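Local coordinates for nucleotidyl transferase (Methanothermobacter thermautotrophicus, PDB 6PLJ), which probably transfers nucleotidyl groups and may act in synthesis of the pseudomurein cell wall, at residues V62-A73 and G131-R142; V75-G83 and S113-G123. One frame throughout, in Å; residues are numbered along the deposited sequence.

Interaction 1 (V62-A73 and G131-R142). With EDO (1,2-ethanediol), chain C.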
loop_
_atom_site.group_PDB
_atom_site.type_symbol
_atom_site.label_atom_id
_atom_site.label_comp_id
_atom_site.label_asym_id
_atom_site.label_seq_id
_atom_site.Cartn_x
_atom_site.Cartn_y
_atom_site.Cartn_z
ATOM N N VAL A 62 8.047 -1.274 -10.318
ATOM C CA VAL A 62 6.998 -0.669 -9.515
ATOM C C VAL A 62 7.165 -1.049 -8.048
ATOM O O VAL A 62 7.102 -0.194 -7.182
ATOM C CB VAL A 62 5.603 -1.091 -10.060
ATOM C CG1 VAL A 62 4.471 -0.859 -9.056
ATOM C CG2 VAL A 62 5.309 -0.334 -11.347
ATOM N N ILE A 63 7.323 -2.345 -7.766
ATOM C CA ILE A 63 7.388 -2.762 -6.365
ATOM C C ILE A 63 8.621 -2.201 -5.659
ATOM O O ILE A 63 8.531 -1.767 -4.509
ATOM C CB ILE A 63 7.253 -4.295 -6.180
ATOM C CG1 ILE A 63 7.145 -4.651 -4.689
ATOM C CG2 ILE A 63 8.398 -5.075 -6.826
ATOM C CD1 ILE A 63 5.964 -4.017 -3.981
ATOM N N GLU A 64 9.751 -2.158 -6.354
ATOM C CA GLU A 64 10.948 -1.552 -5.772
ATOM C C GLU A 64 10.710 -0.069 -5.496
ATOM O O GLU A 64 11.172 0.449 -4.475
ATOM C CB GLU A 64 12.163 -1.723 -6.689
ATOM C CG GLU A 64 12.725 -3.132 -6.708
ATOM C CD GLU A 64 13.689 -3.358 -7.859
ATOM O OE1 GLU A 64 14.916 -3.168 -7.658
ATOM O OE2 GLU A 64 13.219 -3.745 -8.949
ATOM N N ALA A 65 10.016 0.617 -6.399
ATOM C CA ALA A 65 9.694 2.026 -6.179
ATOM C C ALA A 65 8.853 2.238 -4.927
ATOM O O ALA A 65 9.123 3.127 -4.121
ATOM C CB ALA A 65 9.009 2.610 -7.392
ATOM N N THR A 66 7.832 1.410 -4.754
ATOM C CA THR A 66 6.984 1.507 -3.572
ATOM C C THR A 66 7.781 1.276 -2.296
ATOM O O THR A 66 7.666 2.042 -1.352
ATOM C CB THR A 66 5.836 0.506 -3.629
ATOM O OG1 THR A 66 5.027 0.820 -4.760
ATOM C CG2 THR A 66 4.993 0.547 -2.375
ATOM N N VAL A 67 8.569 0.215 -2.277
ATOM C CA VAL A 67 9.340 -0.140 -1.087
ATOM C C VAL A 67 10.358 0.959 -0.764
ATOM O O VAL A 67 10.501 1.343 0.395
ATOM C CB VAL A 67 10.014 -1.512 -1.245
ATOM C CG1 VAL A 67 11.029 -1.766 -0.135
ATOM C CG2 VAL A 67 8.946 -2.606 -1.272
ATOM N N LYS A 68 11.021 1.485 -1.789
ATOM C CA LYS A 68 11.967 2.565 -1.572
ATOM C C LYS A 68 11.306 3.766 -0.902
ATOM O O LYS A 68 11.868 4.355 0.017
ATOM C CB LYS A 68 12.602 2.998 -2.888
ATOM C CG LYS A 68 13.609 4.124 -2.776
ATOM C CD LYS A 68 14.765 3.743 -1.880
ATOM C CE LYS A 68 15.736 4.890 -1.720
ATOM N NZ LYS A 68 16.952 4.418 -1.034
ATOM N N ALA A 69 10.109 4.131 -1.353
ATOM C CA ALA A 69 9.379 5.247 -0.733
ATOM C C ALA A 69 9.055 4.997 0.737
ATOM O O ALA A 69 9.205 5.885 1.583
ATOM C CB ALA A 69 8.129 5.566 -1.519
ATOM N N VAL A 70 8.625 3.773 1.034
ATOM C CA VAL A 70 8.297 3.371 2.395
ATOM C C VAL A 70 9.545 3.428 3.297
ATOM O O VAL A 70 9.511 3.982 4.402
ATOM C CB VAL A 70 7.674 1.962 2.369
ATOM C CG1 VAL A 70 7.598 1.351 3.735
ATOM C CG2 VAL A 70 6.290 2.024 1.716
ATOM N N LEU A 71 10.648 2.877 2.821
ATOM C CA LEU A 71 11.897 2.936 3.598
ATOM C C LEU A 71 12.367 4.365 3.770
ATOM O O LEU A 71 12.820 4.765 4.871
ATOM C CB LEU A 71 12.965 2.067 2.952
ATOM C CG LEU A 71 12.777 0.542 3.047
ATOM C CD1 LEU A 71 13.823 -0.181 2.222
ATOM C CD2 LEU A 71 12.802 0.049 4.488
ATOM N N SER A 72 12.205 5.174 2.726
ATOM C CA SER A 72 12.595 6.585 2.828
ATOM C C SER A 72 11.714 7.406 3.776
ATOM O O SER A 72 12.086 8.513 4.145
ATOM C CB SER A 72 12.616 7.223 1.444
ATOM O OG SER A 72 13.594 6.592 0.643
ATOM N N ALA A 73 10.553 6.871 4.183
ATOM C CA ALA A 73 9.676 7.536 5.115
ATOM C C ALA A 73 10.112 7.370 6.565
ATOM O O ALA A 73 9.437 7.881 7.451
ATOM C CB ALA A 73 8.243 7.036 4.946
ATOM N N GLY A 131 1.526 -2.276 -2.767
ATOM C CA GLY A 131 2.665 -2.442 -3.661
ATOM C C GLY A 131 2.483 -1.767 -5.011
ATOM O O GLY A 131 3.450 -1.297 -5.595
ATOM N N ASP A 132 1.236 -1.688 -5.473
ATOM C CA ASP A 132 0.891 -1.125 -6.776
ATOM C C ASP A 132 0.565 0.362 -6.756
ATOM O O ASP A 132 -0.033 0.870 -7.698
ATOM C CB ASP A 132 -0.276 -1.894 -7.416
ATOM C CG ASP A 132 -1.582 -1.730 -6.676
ATOM O OD1 ASP A 132 -1.660 -0.968 -5.684
ATOM O OD2 ASP A 132 -2.562 -2.398 -7.090
ATOM N N GLN A 133 0.979 1.060 -5.706
ATOM C CA GLN A 133 0.743 2.489 -5.576
ATOM C C GLN A 133 2.095 3.177 -5.365
ATOM O O GLN A 133 2.392 3.705 -4.278
ATOM C CB GLN A 133 -0.221 2.695 -4.422
ATOM C CG GLN A 133 -0.808 4.085 -4.289
ATOM C CD GLN A 133 -1.785 4.193 -3.131
ATOM O OE1 GLN A 133 -2.142 3.199 -2.507
ATOM N NE2 GLN A 133 -2.219 5.405 -2.842
ATOM N N PRO A 134 2.922 3.209 -6.421
ATOM C CA PRO A 134 4.331 3.562 -6.260
ATOM C C PRO A 134 4.650 5.051 -6.283
ATOM O O PRO A 134 5.811 5.394 -6.115
ATOM C CB PRO A 134 4.983 2.890 -7.470
ATOM C CG PRO A 134 3.934 2.985 -8.512
ATOM C CD PRO A 134 2.665 2.677 -7.773
ATOM N N ALA A 135 3.663 5.916 -6.507
ATOM C CA ALA A 135 3.921 7.351 -6.597
ATOM C C ALA A 135 3.705 8.090 -5.291
ATOM O O ALA A 135 3.781 9.313 -5.280
ATOM C CB ALA A 135 3.072 7.975 -7.706
ATOM N N VAL A 136 3.485 7.382 -4.179
ATOM C CA VAL A 136 3.348 8.076 -2.903
ATOM C C VAL A 136 4.741 8.530 -2.475
ATOM O O VAL A 136 5.674 7.738 -2.460
ATOM C CB VAL A 136 2.732 7.227 -1.774
ATOM C CG1 VAL A 136 2.351 8.142 -0.627
ATOM C CG2 VAL A 136 1.485 6.481 -2.221
ATOM N N SER A 137 4.884 9.800 -2.119
ATOM C CA SER A 137 6.193 10.294 -1.710
ATOM C C SER A 137 6.528 9.844 -0.294
ATOM O O SER A 137 5.644 9.648 0.534
ATOM C CB SER A 137 6.263 11.817 -1.774
ATOM O OG SER A 137 5.414 12.407 -0.814
ATOM N N PRO A 138 7.823 9.713 -0.004
ATOM C CA PRO A 138 8.255 9.472 1.374
ATOM C C PRO A 138 7.690 10.489 2.366
ATOM O O PRO A 138 7.272 10.110 3.463
ATOM C CB PRO A 138 9.776 9.587 1.285
ATOM C CG PRO A 138 10.094 9.216 -0.119
ATOM C CD PRO A 138 8.951 9.722 -0.947
ATOM N N ALA A 139 7.642 11.762 1.980
ATOM C CA ALA A 139 7.136 12.792 2.888
ATOM C C ALA A 139 5.667 12.571 3.240
ATOM O O ALA A 139 5.263 12.744 4.384
ATOM C CB ALA A 139 7.347 14.178 2.291
ATOM N N THR A 140 4.869 12.151 2.258
ATOM C CA THR A 140 3.465 11.874 2.511
ATOM C C THR A 140 3.327 10.662 3.427
ATOM O O THR A 140 2.540 10.686 4.367
ATOM C CB THR A 140 2.706 11.657 1.196
ATOM O OG1 THR A 140 2.744 12.884 0.469
ATOM C CG2 THR A 140 1.280 11.254 1.452
ATOM N N LEU A 141 4.085 9.609 3.141
ATOM C CA LEU A 141 4.061 8.398 3.980
ATOM C C LEU A 141 4.441 8.722 5.424
ATOM O O LEU A 141 3.799 8.242 6.366
ATOM C CB LEU A 141 5.006 7.338 3.399
ATOM C CG LEU A 141 4.545 6.723 2.076
ATOM C CD1 LEU A 141 5.639 5.906 1.413
ATOM C CD2 LEU A 141 3.296 5.870 2.267
ATOM N N ARG A 142 5.471 9.552 5.574
ATOM C CA ARG A 142 5.924 9.971 6.893
ATOM C C ARG A 142 4.824 10.723 7.645
ATOM O O ARG A 142 4.582 10.435 8.815
ATOM C CB ARG A 142 7.186 10.827 6.768
ATOM C CG ARG A 142 7.837 11.195 8.087
ATOM C CD ARG A 142 8.991 12.139 7.831
ATOM N NE ARG A 142 10.101 11.498 7.118
ATOM C CZ ARG A 142 11.097 10.807 7.685
ATOM N NH1 ARG A 142 11.148 10.623 9.006
ATOM N NH2 ARG A 142 12.048 10.270 6.913
HETATM C C1 EDO C . 7.994 7.472 10.288
HETATM O O1 EDO C . 9.307 8.039 10.197
HETATM C C2 EDO C . 7.081 8.420 11.058
HETATM O O2 EDO C . 7.749 8.879 12.237
HETATM O O HOH W 1 10.524 11.422 4.289
#
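Helix 62-72 of the Rossmann-like MobA-type domain packs on the loop that follows strand 125-130 and on the start of helix 138-147, and the CA atoms of Thr-66 and Pro-134 come closest. In MobA relatives this post-strand loop borders the nucleotide site; here its Asp-132 pairs with Lys-52. Thr-66 OG1 donates to Gly-131 O at 2.8 Å, arriving 46° out of the carbonyl plane. With OG1 anti to the carbonyl carbon (chi1 -62°), the hydroxyl also lies 3.2 Å from Pro-134 CA. A valine in place of Thr-66 would probably leave Gly-131 O without this donor and the loop less firmly tied to the helix. The side chains of Val-62 and Pro-134 cross obliquely, Val-62 CG1 lying 3.9 Å from Pro-134 CG, and Ile-63 CD1 sits 3.7 Å from Gly-131 CA. One to two turns beyond Thr-66, Ala-69 CB, Val-70 CG2 and the backbone carbonyl of Ala-69 receive Leu-141 CD1, while Ala-73 CB meets Leu-141 CB at 3.6 Å. Ser-72 CB lies against the ring of Pro-138, the first residue of its helix, which Ser-137 N-caps. At the outer end Arg-142, bent at chi3, lays one guanidinium face over Ala-73 O, with CZ 3.4 Å from that oxygen. Its NH2 gives Ser-72 O only a weak bond, and water 1 accepts from NE at 2.9 Å. Ethanediol O1 donates to Ala-73 O. A buried hydroxyl-carbonyl bond thus fixes one end, whereas at the other a cation probably offsets the partial negative charge of a helix C-terminus.

Interaction 2 (V75-G83 and S113-G123)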
loop_
_atom_site.group_PDB
_atom_site.type_symbol
_atom_site.label_atom_id
_atom_site.label_comp_id
_atom_site.label_asym_id
_atom_site.label_seq_id
_atom_site.Cartn_x
_atom_site.Cartn_y
_atom_site.Cartn_z
ATOM N N VAL A 75 10.500 4.502 8.507
ATOM C CA VAL A 75 10.028 3.363 9.295
ATOM C C VAL A 75 11.176 2.520 9.861
ATOM O O VAL A 75 12.270 2.472 9.289
ATOM C CB VAL A 75 9.072 2.462 8.475
ATOM C CG1 VAL A 75 7.825 3.258 8.095
ATOM C CG2 VAL A 75 9.769 1.842 7.274
ATOM N N ASP A 76 10.915 1.849 10.977
ATOM C CA ASP A 76 11.937 1.023 11.639
ATOM C C ASP A 76 12.198 -0.293 10.911
ATOM O O ASP A 76 13.256 -0.873 11.056
ATOM C CB ASP A 76 11.526 0.716 13.074
ATOM C CG ASP A 76 11.499 1.949 13.934
ATOM O OD1 ASP A 76 12.546 2.610 14.067
ATOM O OD2 ASP A 76 10.455 2.263 14.497
ATOM N N GLU A 77 11.214 -0.774 10.162
ATOM C CA GLU A 77 11.357 -1.980 9.349
ATOM C C GLU A 77 10.285 -1.970 8.290
ATOM O O GLU A 77 9.282 -1.274 8.445
ATOM C CB GLU A 77 11.222 -3.257 10.181
ATOM C CG GLU A 77 9.807 -3.474 10.722
ATOM C CD GLU A 77 9.644 -4.715 11.561
ATOM O OE1 GLU A 77 10.554 -5.573 11.550
ATOM O OE2 GLU A 77 8.593 -4.830 12.219
ATOM N N CYS A 78 10.503 -2.737 7.225
ATOM C CA CYS A 78 9.522 -2.895 6.167
ATOM C C CYS A 78 9.306 -4.376 5.886
ATOM O O CYS A 78 10.242 -5.090 5.501
ATOM C CB CYS A 78 9.989 -2.183 4.908
ATOM S SG CYS A 78 8.760 -2.238 3.578
ATOM N N ILE A 79 8.073 -4.817 6.120
ATOM C CA ILE A 79 7.599 -6.149 5.803
ATOM C C ILE A 79 6.950 -6.063 4.438
ATOM O O ILE A 79 6.220 -5.116 4.172
ATOM C CB ILE A 79 6.551 -6.629 6.847
ATOM C CG1 ILE A 79 7.237 -7.055 8.157
ATOM C CG2 ILE A 79 5.773 -7.841 6.340
ATOM C CD1 ILE A 79 8.090 -6.031 8.832
ATOM N N VAL A 80 7.222 -7.030 3.571
ATOM C CA VAL A 80 6.541 -7.090 2.284
ATOM C C VAL A 80 5.842 -8.429 2.206
ATOM O O VAL A 80 6.471 -9.467 2.425
ATOM C CB VAL A 80 7.498 -6.944 1.098
ATOM C CG1 VAL A 80 6.724 -7.022 -0.202
ATOM C CG2 VAL A 80 8.272 -5.638 1.180
ATOM N N VAL A 81 4.547 -8.393 1.902
ATOM C CA VAL A 81 3.740 -9.600 1.807
ATOM C C VAL A 81 3.632 -9.956 0.347
ATOM O O VAL A 81 3.162 -9.144 -0.450
ATOM C CB VAL A 81 2.350 -9.400 2.419
ATOM C CG1 VAL A 81 1.572 -10.708 2.407
ATOM C CG2 VAL A 81 2.480 -8.886 3.849
ATOM N N THR A 82 4.034 -11.181 0.019
ATOM C CA THR A 82 4.044 -11.643 -1.362
ATOM C C THR A 82 3.090 -12.826 -1.521
ATOM O O THR A 82 2.607 -13.392 -0.548
ATOM C CB THR A 82 5.474 -12.032 -1.799
ATOM O OG1 THR A 82 5.971 -13.076 -0.950
ATOM C CG2 THR A 82 6.414 -10.818 -1.723
ATOM N N GLY A 83 2.784 -13.160 -2.764
ATOM C CA GLY A 83 1.877 -14.273 -3.035
ATOM C C GLY A 83 1.844 -14.526 -4.521
ATOM O O GLY A 83 2.590 -15.356 -5.038
ATOM N N SER A 113 -3.802 -10.243 3.421
ATOM C CA SER A 113 -2.386 -9.979 3.146
ATOM C C SER A 113 -1.849 -8.989 4.150
ATOM O O SER A 113 -0.788 -9.201 4.712
ATOM C CB SER A 113 -2.157 -9.418 1.741
ATOM O OG SER A 113 -2.469 -10.398 0.800
ATOM N N LEU A 114 -2.585 -7.909 4.377
ATOM C CA LEU A 114 -2.163 -6.952 5.396
ATOM C C LEU A 114 -2.065 -7.628 6.753
ATOM O O LEU A 114 -1.103 -7.398 7.475
ATOM C CB LEU A 114 -3.065 -5.730 5.462
ATOM C CG LEU A 114 -2.993 -4.816 4.254
ATOM C CD1 LEU A 114 -4.010 -3.703 4.422
ATOM C CD2 LEU A 114 -1.600 -4.235 4.086
ATOM N N LEU A 115 -3.024 -8.479 7.085
ATOM C CA LEU A 115 -2.981 -9.162 8.376
ATOM C C LEU A 115 -1.746 -10.047 8.517
ATOM O O LEU A 115 -1.099 -10.068 9.562
ATOM C CB LEU A 115 -4.236 -10.008 8.571
ATOM C CG LEU A 115 -4.328 -10.790 9.870
ATOM C CD1 LEU A 115 -4.261 -9.874 11.082
ATOM C CD2 LEU A 115 -5.641 -11.566 9.862
ATOM N N ARG A 116 -1.419 -10.754 7.458
ATOM C CA ARG A 116 -0.206 -11.605 7.493
ATOM C C ARG A 116 1.033 -10.733 7.765
ATOM O O ARG A 116 1.889 -11.157 8.428
ATOM C CB ARG A 116 -0.059 -12.331 6.156
ATOM C CG ARG A 116 1.196 -13.172 6.088
ATOM C CD ARG A 116 1.065 -14.432 6.900
ATOM N NE ARG A 116 1.853 -15.523 6.342
ATOM C CZ ARG A 116 3.081 -15.881 6.687
ATOM N NH1 ARG A 116 3.736 -15.265 7.650
ATOM N NH2 ARG A 116 3.653 -16.896 6.064
ATOM N N GLY A 117 1.102 -9.585 7.125
ATOM C CA GLY A 117 2.201 -8.646 7.326
ATOM C C GLY A 117 2.244 -8.083 8.731
ATOM O O GLY A 117 3.320 -7.998 9.354
ATOM N N VAL A 118 1.074 -7.694 9.243
ATOM C CA VAL A 118 0.991 -7.164 10.606
ATOM C C VAL A 118 1.430 -8.246 11.595
ATOM O O VAL A 118 2.149 -7.943 12.548
ATOM C CB VAL A 118 -0.418 -6.606 10.929
ATOM C CG1 VAL A 118 -0.506 -6.156 12.370
ATOM C CG2 VAL A 118 -0.757 -5.434 10.036
ATOM N N ARG A 119 1.048 -9.500 11.353
ATOM C CA ARG A 119 1.518 -10.621 12.185
ATOM C C ARG A 119 3.043 -10.756 12.263
ATOM O O ARG A 119 3.584 -11.155 13.299
ATOM C CB ARG A 119 0.900 -11.946 11.701
ATOM C CG ARG A 119 -0.524 -12.176 12.155
ATOM C CD ARG A 119 -1.061 -13.515 11.662
ATOM N NE ARG A 119 -0.181 -14.628 12.022
ATOM C CZ ARG A 119 0.340 -15.537 11.190
ATOM N NH1 ARG A 119 0.069 -15.542 9.877
ATOM N NH2 ARG A 119 1.142 -16.484 11.687
ATOM N N ALA A 120 3.730 -10.408 11.184
ATOM C CA ALA A 120 5.173 -10.454 11.100
ATOM C C ALA A 120 5.849 -9.190 11.619
ATOM O O ALA A 120 7.062 -9.167 11.723
ATOM C CB ALA A 120 5.601 -10.686 9.658
ATOM N N ALA A 121 5.088 -8.136 11.895
ATOM C CA ALA A 121 5.663 -6.832 12.239
ATOM C C ALA A 121 5.913 -6.732 13.725
ATOM O O ALA A 121 5.101 -7.168 14.534
ATOM C CB ALA A 121 4.721 -5.719 11.814
ATOM N N GLY A 122 7.031 -6.132 14.096
ATOM C CA GLY A 122 7.318 -5.862 15.508
ATOM C C GLY A 122 6.691 -4.613 16.105
ATOM O O GLY A 122 6.614 -4.500 17.341
ATOM N N GLY A 123 6.258 -3.672 15.269
ATOM C CA GLY A 123 5.902 -2.331 15.713
ATOM C C GLY A 123 4.534 -2.198 16.330
ATOM O O GLY A 123 3.674 -3.043 16.125
#
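The flat group that makes the polar contact is the carboxylate of Glu-77, and Gly-122 N meets it end-on at OE2, nearly in line with the C-O bond. The bond is 2.8 Å long with an N-H...O angle of 160°, and Ala-121 CA closes in on the same oxygen at 3.5 Å. OE2 has a second partner in Ser-26 OG of strand 25-31, so one carboxylate oxygen joins Glu-77, the turn after helix 110-120 and a neighbouring strand. Glu-77 reaches the turn because CG takes the crowded position between backbone N and carbonyl carbon (chi1 68°) and the chain runs extended beyond it. Further along the strand the contact becomes apolar. Ile-79 applies two branches: CG2 rests 3.8 Å from Gly-117 CA, and CG1 faces Ala-120. Both methyls of Val-81 meet Ser-113 O, CG2 at 3.4 Å and CG1 at 3.6 Å; Val-81 CG2 also lies 3.5 Å from Gly-117 CA. Gly-117 has no side chain, and a CB there would collide with Val-81 CG2; the bare backbone lets the axes of strand 77-82 and of the 113-120 part of the helix approach to 8.0 Å. These two segments run at 142° in their N-to-C directions, as befits a helix linking parallel strands 99-102 and 125-130 and laid back across the sheet between them. Ser-113 turns its hydroxyl to Asn-103 and to an ethanediol. Branched side chains packed on the bare backbone at Gly-117 therefore hold the helix close to the sheet, whereas a doubly gripped carboxylate oxygen secures the turn, whose Gly-122 N-H it satisfies.

Overall arrangement
The two contacts serve opposite faces of one sheet. Helix 62-72 of interaction 1 leads directly into strand 77-82 of interaction 2 and packs back on it: Val-67 and Val-70 touch Val-80 and Cys-78, on the strand face turned away from helix 110-120. Their centres lie 15 Å apart. Interaction 1 is the more deeply buried and broader, joining a helix to a loop and to a second helix; interaction 2 is partly buried and sets a strand against a helix. Both mix apolar packing with a few polar bonds, but interaction 1 places a neutral hydroxyl inside and an arginine at the surface, whereas interaction 2 uses a carboxylate near the end of an inner strand.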